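Local coordinates for CBS domain-containing protein (Listeria monocytogenes, PDB 6XNU) that binds the second messenger c-di-AMP, probably through its paired CBS motifs, and takes part in controlling (p)ppGpp and c-di-AMP levels, at residues His71-Ala76 against His126-Val131. Residues are numbered along the deposited sequence; the frame is centred on the assembly and turned at random.
Sequences HGLISA and HPFVCV
Leu73 meets Phe128 and Cys130 through a single methyl group, CD2, which joins two strands belonging to different sheets. With chi1 -63° the leucine CG lies opposite its carbonyl carbon, and chi2 (170°) sets CD1 anti to CA, leaving CD2 as the branch that turns to the ring and the sulfur. CD2 stands 4.0 Å from SG of Cys130 and 4.2 Å from CE2 of Phe128. It comes to the phenylalanine ring at its edge, near the ring plane, so the aromatic face is not what the methyl touches. Leu73 and Phe128 run past each other in opposite directions. The ring arrives there because Phe128, whose CB does not point at the other strand, places CG between its backbone N and carbonyl carbon (chi1 68°), swinging the CE2 corner inward. Two residues along the same strand, the CB of Cys130 is directed toward strand 70-75, and its SG lies 4.0 Å from CE2 of Phe128. Methyl, sulfur and ring edge thus form a nearly equilateral cluster. The strands themselves stay apart, the CA atoms of Leu73 and Cys130 being 9.5 Å from each other. Val60 of strand 60-64 touches both Leu73 and Phe128, Phe107 also packs on Leu73, and Phe138 touches Cys130. Just before the leucine, His71 and Gly72 both face Val63 in a classic beta bulge. Two sheets packed against each other through their side chains fit the paired CBS motifs of a Bateman module, in which this contact lies close to the chain centre. Apolar surfaces make up the whole junction, with about 91 Å² buried: it rests on dispersion and water exclusion, and methyl, sulfur and ring edge fit by shape, without a directional bond between them.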
ATOM      1  N   HIS A  71     -15.496  11.484   2.067  1.00 27.67           N
ATOM      2  CA  HIS A  71     -16.461  10.557   2.652  1.00 27.63           C
ATOM      3  C   HIS A  71     -15.885   9.199   3.011  1.00 28.83           C
ATOM      4  O   HIS A  71     -16.415   8.539   3.906  1.00 29.33           O
ATOM      5  CB  HIS A  71     -17.639  10.318   1.694  1.00 30.58           C
ATOM      6  CG  HIS A  71     -18.598  11.464   1.618  1.00 29.46           C
ATOM      7  ND1 HIS A  71     -19.873  11.400   2.137  1.00 38.43           N
ATOM      8  CD2 HIS A  71     -18.472  12.698   1.076  1.00 30.41           C
ATOM      9  CE1 HIS A  71     -20.489  12.552   1.930  1.00 35.70           C
ATOM     10  NE2 HIS A  71     -19.662  13.360   1.291  1.00 31.51           N
ATOM     11  N   GLY A  72     -14.831   8.752   2.340  1.00 27.15           N
ATOM     12  CA  GLY A  72     -14.372   7.401   2.606  1.00 27.90           C
ATOM     13  C   GLY A  72     -13.055   7.128   1.917  1.00 27.31           C
ATOM     14  O   GLY A  72     -12.503   7.978   1.213  1.00 25.39           O
ATOM     15  N   LEU A  73     -12.558   5.918   2.154  1.00 25.55           N
ATOM     16  CA  LEU A  73     -11.331   5.402   1.563  1.00 23.32           C
ATOM     17  C   LEU A  73     -11.653   4.050   0.961  1.00 26.31           C
ATOM     18  O   LEU A  73     -12.432   3.283   1.538  1.00 27.48           O
ATOM     19  CB  LEU A  73     -10.217   5.262   2.602  1.00 23.30           C
ATOM     20  CG  LEU A  73      -9.723   6.538   3.292  1.00 25.71           C
ATOM     21  CD1 LEU A  73      -8.797   6.191   4.443  1.00 31.05           C
ATOM     22  CD2 LEU A  73      -9.023   7.424   2.273  1.00 28.06           C
ATOM     23  N   ILE A  74     -11.083   3.763  -0.209  1.00 24.00           N
ATOM     24  CA  ILE A  74     -11.379   2.514  -0.897  1.00 22.72           C
ATOM     25  C   ILE A  74     -10.099   1.913  -1.466  1.00 25.50           C
ATOM     26  O   ILE A  74      -9.181   2.623  -1.889  1.00 25.47           O
ATOM     27  CB  ILE A  74     -12.455   2.713  -1.996  1.00 23.86           C
ATOM     28  CG1 ILE A  74     -13.008   1.371  -2.484  1.00 26.09           C
ATOM     29  CG2 ILE A  74     -11.914   3.544  -3.157  1.00 26.93           C
ATOM     30  CD1 ILE A  74     -14.220   1.532  -3.407  1.00 26.11           C
ATOM     31  N   SER A  75     -10.046   0.583  -1.458  1.00 22.90           N
ATOM     32  CA  SER A  75      -8.910  -0.172  -1.967  1.00 22.58           C
ATOM     33  C   SER A  75      -9.409  -1.329  -2.820  1.00 23.74           C
ATOM     34  O   SER A  75     -10.581  -1.702  -2.785  1.00 25.46           O
ATOM     35  CB  SER A  75      -8.056  -0.730  -0.834  1.00 27.34           C
ATOM     36  OG  SER A  75      -8.769  -1.755  -0.158  1.00 25.65           O
ATOM     37  N   ALA A  76      -8.482  -1.925  -3.573  1.00 23.09           N
ATOM     38  CA  ALA A  76      -8.822  -3.112  -4.347  1.00 23.36           C
ATOM     39  C   ALA A  76      -9.263  -4.267  -3.456  1.00 23.81           C
ATOM     40  O   ALA A  76     -10.143  -5.045  -3.848  1.00 26.39           O
ATOM     41  CB  ALA A  76      -7.634  -3.542  -5.208  1.00 24.43           C
ATOM     42  N   HIS A 126      -1.322   4.319  10.254  1.00 34.75           N
ATOM     43  CA  HIS A 126      -1.851   4.731   8.963  1.00 32.70           C
ATOM     44  C   HIS A 126      -0.714   5.151   8.039  1.00 32.25           C
ATOM     45  O   HIS A 126       0.036   6.085   8.351  1.00 33.13           O
ATOM     46  CB  HIS A 126      -2.863   5.864   9.135  1.00 32.12           C
ATOM     47  CG  HIS A 126      -3.980   5.526  10.070  1.00 32.34           C
ATOM     48  ND1 HIS A 126      -3.952   5.850  11.411  1.00 40.99           N
ATOM     49  CD2 HIS A 126      -5.149   4.874   9.863  1.00 36.64           C
ATOM     50  CE1 HIS A 126      -5.059   5.417  11.988  1.00 39.62           C
ATOM     51  NE2 HIS A 126      -5.801   4.820  11.070  1.00 37.24           N
ATOM     52  N   PRO A 127      -0.552   4.465   6.910  1.00 28.76           N
ATOM     53  CA  PRO A 127       0.489   4.856   5.946  1.00 29.12           C
ATOM     54  C   PRO A 127       0.325   6.263   5.405  1.00 27.64           C
ATOM     55  O   PRO A 127       1.321   6.898   5.040  1.00 26.58           O
ATOM     56  CB  PRO A 127       0.337   3.807   4.836  1.00 31.61           C
ATOM     57  CG  PRO A 127      -0.229   2.617   5.533  1.00 37.30           C
ATOM     58  CD  PRO A 127      -1.168   3.170   6.573  1.00 32.98           C
ATOM     59  N   PHE A 128      -0.907   6.756   5.296  1.00 26.90           N
ATOM     60  CA  PHE A 128      -1.138   8.160   4.991  1.00 25.59           C
ATOM     61  C   PHE A 128      -2.388   8.593   5.725  1.00 24.67           C
ATOM     62  O   PHE A 128      -3.215   7.769   6.124  1.00 26.93           O
ATOM     63  CB  PHE A 128      -1.304   8.431   3.489  1.00 26.40           C
ATOM     64  CG  PHE A 128      -2.559   7.842   2.901  1.00 26.17           C
ATOM     65  CD1 PHE A 128      -2.563   6.538   2.429  1.00 32.35           C
ATOM     66  CD2 PHE A 128      -3.726   8.588   2.816  1.00 27.19           C
ATOM     67  CE1 PHE A 128      -3.715   5.987   1.885  1.00 35.42           C
ATOM     68  CE2 PHE A 128      -4.875   8.044   2.281  1.00 30.39           C
ATOM     69  CZ  PHE A 128      -4.867   6.746   1.814  1.00 34.30           C
ATOM     70  N   VAL A 129      -2.509   9.902   5.890  1.00 24.77           N
ATOM     71  CA  VAL A 129      -3.683  10.499   6.514  1.00 25.30           C
ATOM     72  C   VAL A 129      -4.160  11.655   5.655  1.00 24.02           C
ATOM     73  O   VAL A 129      -3.362  12.483   5.210  1.00 22.97           O
ATOM     74  CB  VAL A 129      -3.395  10.966   7.951  1.00 24.90           C
ATOM     75  CG1 VAL A 129      -4.646  11.604   8.557  1.00 28.91           C
ATOM     76  CG2 VAL A 129      -2.967   9.785   8.793  1.00 29.89           C
ATOM     77  N   CYS A 130      -5.470  11.724   5.457  1.00 24.97           N
ATOM     78  CA  CYS A 130      -6.055  12.748   4.609  1.00 23.78           C
ATOM     79  C   CYS A 130      -6.081  14.090   5.337  1.00 24.32           C
ATOM     80  O   CYS A 130      -6.296  14.142   6.550  1.00 27.47           O
ATOM     81  CB  CYS A 130      -7.468  12.331   4.250  1.00 24.70           C
ATOM     82  SG  CYS A 130      -7.508  11.000   3.021  1.00 26.20           S
ATOM     83  N   VAL A 131      -5.859  15.172   4.585  1.00 22.58           N
ATOM     84  CA  VAL A 131      -5.976  16.546   5.081  1.00 23.27           C
ATOM     85  C   VAL A 131      -7.273  17.134   4.540  1.00 24.10           C
ATOM     86  O   VAL A 131      -7.566  17.011   3.346  1.00 23.43           O
ATOM     87  CB  VAL A 131      -4.776  17.409   4.657  1.00 22.77           C
ATOM     88  CG1 VAL A 131      -4.890  18.816   5.224  1.00 25.82           C
ATOM     89  CG2 VAL A 131      -3.460  16.768   5.108  1.00 22.82           C
TER